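Local structure of alcohol dehydrogenase (Escherichia coli, 5VM2) at residues T194-L206 / A214-I226. The protein is an oxidoreductase of unknown specificity involved in membrane biogenesis, probably a zinc-containing dehydrogenase that oxidises alcohols with NAD or NADP. Numbering follows the deposited sequence.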
# COMPACT_ATOMS: atom_id res chain seq x y z
N THR A 194 9.15 16.17 12.80
CA THR A 194 8.25 17.12 13.44
C THR A 194 7.72 18.20 12.50
O THR A 194 6.78 18.91 12.87
CB THR A 194 8.96 17.82 14.62
OG1 THR A 194 10.09 18.55 14.13
CG2 THR A 194 9.44 16.79 15.64
N GLU A 195 8.31 18.35 11.31
CA GLU A 195 7.88 19.37 10.35
C GLU A 195 7.56 18.64 9.05
O GLU A 195 8.47 18.24 8.31
CB GLU A 195 8.96 20.44 10.15
CG GLU A 195 9.41 21.13 11.42
CD GLU A 195 8.42 22.17 11.90
OE1 GLU A 195 7.78 22.82 11.05
OE2 GLU A 195 8.27 22.33 13.13
N ILE A 196 6.27 18.46 8.78
CA ILE A 196 5.79 17.70 7.63
C ILE A 196 4.74 18.53 6.93
O ILE A 196 3.67 18.79 7.49
CB ILE A 196 5.19 16.34 8.04
CG1 ILE A 196 6.11 15.60 9.02
CG2 ILE A 196 4.93 15.50 6.81
CD1 ILE A 196 5.52 14.28 9.50
N ALA A 197 5.01 18.91 5.68
CA ALA A 197 4.04 19.58 4.84
C ALA A 197 3.44 18.56 3.88
O ALA A 197 4.16 17.71 3.33
CB ALA A 197 4.67 20.73 4.06
N VAL A 198 2.12 18.61 3.69
CA VAL A 198 1.41 17.69 2.82
C VAL A 198 0.65 18.49 1.78
O VAL A 198 -0.09 19.43 2.13
CB VAL A 198 0.46 16.77 3.61
CG1 VAL A 198 -0.36 15.92 2.66
CG2 VAL A 198 1.24 15.90 4.58
N VAL A 199 0.81 18.12 0.51
CA VAL A 199 0.26 18.85 -0.63
C VAL A 199 -0.72 17.93 -1.35
O VAL A 199 -0.38 16.79 -1.68
CB VAL A 199 1.37 19.30 -1.59
CG1 VAL A 199 0.78 20.10 -2.75
CG2 VAL A 199 2.43 20.11 -0.85
N ASP A 200 -1.92 18.44 -1.61
CA ASP A 200 -2.87 17.75 -2.48
C ASP A 200 -3.79 18.80 -3.10
O ASP A 200 -3.55 20.01 -2.98
CB ASP A 200 -3.66 16.68 -1.71
CG ASP A 200 -4.42 15.75 -2.63
OD1 ASP A 200 -4.13 14.53 -2.62
OD2 ASP A 200 -5.30 16.23 -3.37
N VAL A 201 -4.85 18.35 -3.76
CA VAL A 201 -5.79 19.24 -4.43
C VAL A 201 -7.22 19.06 -3.95
O VAL A 201 -8.11 19.77 -4.42
CB VAL A 201 -5.72 19.08 -5.97
CG1 VAL A 201 -4.38 19.54 -6.49
CG2 VAL A 201 -6.01 17.63 -6.37
N LEU A 202 -7.47 18.14 -3.02
CA LEU A 202 -8.81 17.87 -2.53
C LEU A 202 -8.87 18.21 -1.05
O LEU A 202 -8.07 17.69 -0.25
CB LEU A 202 -9.20 16.41 -2.78
CG LEU A 202 -9.44 16.07 -4.25
CD1 LEU A 202 -9.55 14.57 -4.47
CD2 LEU A 202 -10.68 16.78 -4.78
N GLU A 203 -9.81 19.08 -0.68
CA GLU A 203 -9.87 19.56 0.70
C GLU A 203 -10.16 18.44 1.69
O GLU A 203 -9.71 18.50 2.84
CB GLU A 203 -10.92 20.67 0.83
CG GLU A 203 -10.44 22.04 0.37
CD GLU A 203 -9.27 22.57 1.19
OE1 GLU A 203 -9.15 22.20 2.37
OE2 GLU A 203 -8.46 23.35 0.64
N LYS A 204 -10.88 17.40 1.26
CA LYS A 204 -11.17 16.29 2.16
C LYS A 204 -9.91 15.51 2.50
O LYS A 204 -9.75 15.03 3.63
CB LYS A 204 -12.22 15.36 1.55
CG LYS A 204 -13.57 16.01 1.28
CD LYS A 204 -13.91 17.09 2.30
CE LYS A 204 -14.92 18.07 1.74
NZ LYS A 204 -15.09 19.27 2.61
N ARG A 205 -8.99 15.37 1.54
CA ARG A 205 -7.74 14.68 1.82
C ARG A 205 -6.84 15.53 2.71
O ARG A 205 -6.14 15.01 3.59
CB ARG A 205 -7.03 14.32 0.52
CG ARG A 205 -7.79 13.35 -0.36
CD ARG A 205 -6.93 12.81 -1.50
NE ARG A 205 -7.59 11.72 -2.21
CZ ARG A 205 -7.05 11.04 -3.21
NH1 ARG A 205 -5.83 11.34 -3.64
NH2 ARG A 205 -7.72 10.06 -3.80
N LEU A 206 -6.83 16.85 2.49
CA LEU A 206 -6.02 17.72 3.34
C LEU A 206 -6.59 17.80 4.75
O LEU A 206 -5.83 17.93 5.71
CB LEU A 206 -5.92 19.11 2.72
CG LEU A 206 -5.12 19.16 1.42
CD1 LEU A 206 -5.03 20.58 0.89
CD2 LEU A 206 -3.73 18.56 1.62
N ALA A 214 -0.21 16.16 9.87
CA ALA A 214 0.56 17.05 9.02
C ALA A 214 0.80 18.38 9.73
O ALA A 214 -0.12 18.95 10.32
CB ALA A 214 -0.16 17.27 7.69
N THR A 215 2.04 18.87 9.68
CA THR A 215 2.34 20.17 10.27
C THR A 215 1.65 21.29 9.49
O THR A 215 1.07 22.20 10.09
CB THR A 215 3.86 20.41 10.28
OG1 THR A 215 4.50 19.37 11.03
CG2 THR A 215 4.19 21.76 10.91
N VAL A 216 1.76 21.27 8.17
CA VAL A 216 1.13 22.25 7.30
C VAL A 216 0.49 21.49 6.15
O VAL A 216 1.03 20.46 5.71
CB VAL A 216 2.16 23.29 6.77
CG1 VAL A 216 1.52 24.25 5.79
CG2 VAL A 216 2.79 24.05 7.93
N VAL A 217 -0.66 21.95 5.68
CA VAL A 217 -1.32 21.37 4.51
C VAL A 217 -1.44 22.45 3.45
O VAL A 217 -1.71 23.62 3.76
CB VAL A 217 -2.70 20.77 4.87
CG1 VAL A 217 -2.52 19.55 5.76
CG2 VAL A 217 -3.57 21.81 5.55
N ILE A 218 -1.24 22.07 2.19
CA ILE A 218 -1.14 23.01 1.09
C ILE A 218 -2.01 22.51 -0.05
O ILE A 218 -1.83 21.38 -0.52
CB ILE A 218 0.31 23.20 0.62
CG1 ILE A 218 1.12 23.94 1.69
CG2 ILE A 218 0.36 23.95 -0.71
CD1 ILE A 218 2.62 23.65 1.64
N ASN A 219 -2.96 23.33 -0.48
CA ASN A 219 -3.84 22.98 -1.59
C ASN A 219 -3.24 23.56 -2.86
O ASN A 219 -3.37 24.76 -3.13
CB ASN A 219 -5.25 23.51 -1.33
CG ASN A 219 -6.23 23.09 -2.42
OD1 ASN A 219 -5.87 22.97 -3.59
ND2 ASN A 219 -7.48 22.86 -2.03
N GLY A 220 -2.62 22.69 -3.65
CA GLY A 220 -1.96 23.09 -4.88
C GLY A 220 -2.88 23.64 -5.95
O GLY A 220 -2.39 24.25 -6.91
N ALA A 221 -4.19 23.44 -5.82
CA ALA A 221 -5.14 24.05 -6.74
C ALA A 221 -5.49 25.47 -6.35
O ALA A 221 -5.76 26.30 -7.22
CB ALA A 221 -6.41 23.20 -6.84
N LYS A 222 -5.49 25.77 -5.05
CA LYS A 222 -5.83 27.10 -4.55
C LYS A 222 -4.61 27.90 -4.12
O LYS A 222 -4.74 29.10 -3.84
CB LYS A 222 -6.81 26.99 -3.38
CG LYS A 222 -7.95 26.01 -3.61
CD LYS A 222 -9.22 26.46 -2.91
CE LYS A 222 -10.37 25.51 -3.22
NZ LYS A 222 -11.45 26.17 -4.02
N GLU A 223 -3.43 27.28 -4.07
CA GLU A 223 -2.21 27.94 -3.62
C GLU A 223 -1.06 27.63 -4.57
O GLU A 223 -1.11 26.66 -5.34
CB GLU A 223 -1.82 27.51 -2.20
CG GLU A 223 -2.91 27.66 -1.15
CD GLU A 223 -2.57 26.96 0.15
OE1 GLU A 223 -3.25 25.98 0.51
OE2 GLU A 223 -1.61 27.40 0.82
N ASP A 224 -0.03 28.46 -4.52
CA ASP A 224 1.22 28.22 -5.23
C ASP A 224 2.03 27.22 -4.42
O ASP A 224 2.61 27.57 -3.39
CB ASP A 224 1.98 29.52 -5.44
CG ASP A 224 3.17 29.38 -6.38
OD1 ASP A 224 3.74 28.28 -6.50
OD2 ASP A 224 3.54 30.40 -7.00
N THR A 225 2.07 25.96 -4.88
CA THR A 225 2.74 24.91 -4.11
C THR A 225 4.21 25.23 -3.89
O THR A 225 4.74 25.07 -2.78
CB THR A 225 2.60 23.56 -4.81
OG1 THR A 225 1.22 23.29 -5.10
CG2 THR A 225 3.17 22.44 -3.94
N ILE A 226 4.91 25.68 -4.92
CA ILE A 226 6.34 25.91 -4.78
C ILE A 226 6.60 27.07 -3.81
O ILE A 226 7.46 26.98 -2.93
CB ILE A 226 6.98 26.15 -6.16
CG1 ILE A 226 7.10 24.82 -6.91
CG2 ILE A 226 8.35 26.80 -6.01
CD1 ILE A 226 7.36 24.98 -8.40
O HOH W 1 -9.80 21.98 -4.15
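Strands 195-200 and 216-219 are the parallel pair of a beta-alpha-beta unit in the Rossmann-type domain, joined by helix 203-211. A backbone ladder zips them together: V198 N donates to V216 O (2.9 Å), I218 N to V198 O, D200 N to I218 O and G220 N to D200 O, while the CA-H groups of A197, V217, V199 and N219 lean on the same carbonyls. Just before strand 216-219, the side chain of T215 extends the ladder by two hydrogen bonds. Its OG1, set beside its own backbone N (chi1 -58°), takes the N-H of I196 at 3.0 Å and donates to T194 O, meeting that carbonyl from above its plane.

At the C-terminal end of the pair the side chain of N219 reaches helix 203-211 and its own loop. CG lies anti to the backbone N (chi1 -176°), and in one of two conformers of E203, ND2 donates almost straight to E203 OE2 (2.9 Å, 170° at the hydrogen); there the bond lies in the amide plane but comes down onto the carboxylate from above. N219 OD1 accepts from A221 N (2.8 Å) in the carbonyl plane, closing an Asx turn, and from K222 N well above it; together these two bonds help to fix the amide's rotation. A water links ND2 to V201 O. About one helical turn on from E203, L206 lays CD1 against N219 CB (3.7 Å) and CD2 near V217 CB. On the face of A197, V199 and I218, V199 CG1 meets T225 CG2 tip to tip at 3.6 Å.

D200 OD1 accepts from A177 N in the glycine-rich turn, probably part of the nucleotide-binding region. Strand 216-219 is outermost in the six-stranded parallel sheet; strand 195-200 lies between it and strand 171-175, with helix 225-232 against the A197 face and helix 179-190 packed on I196.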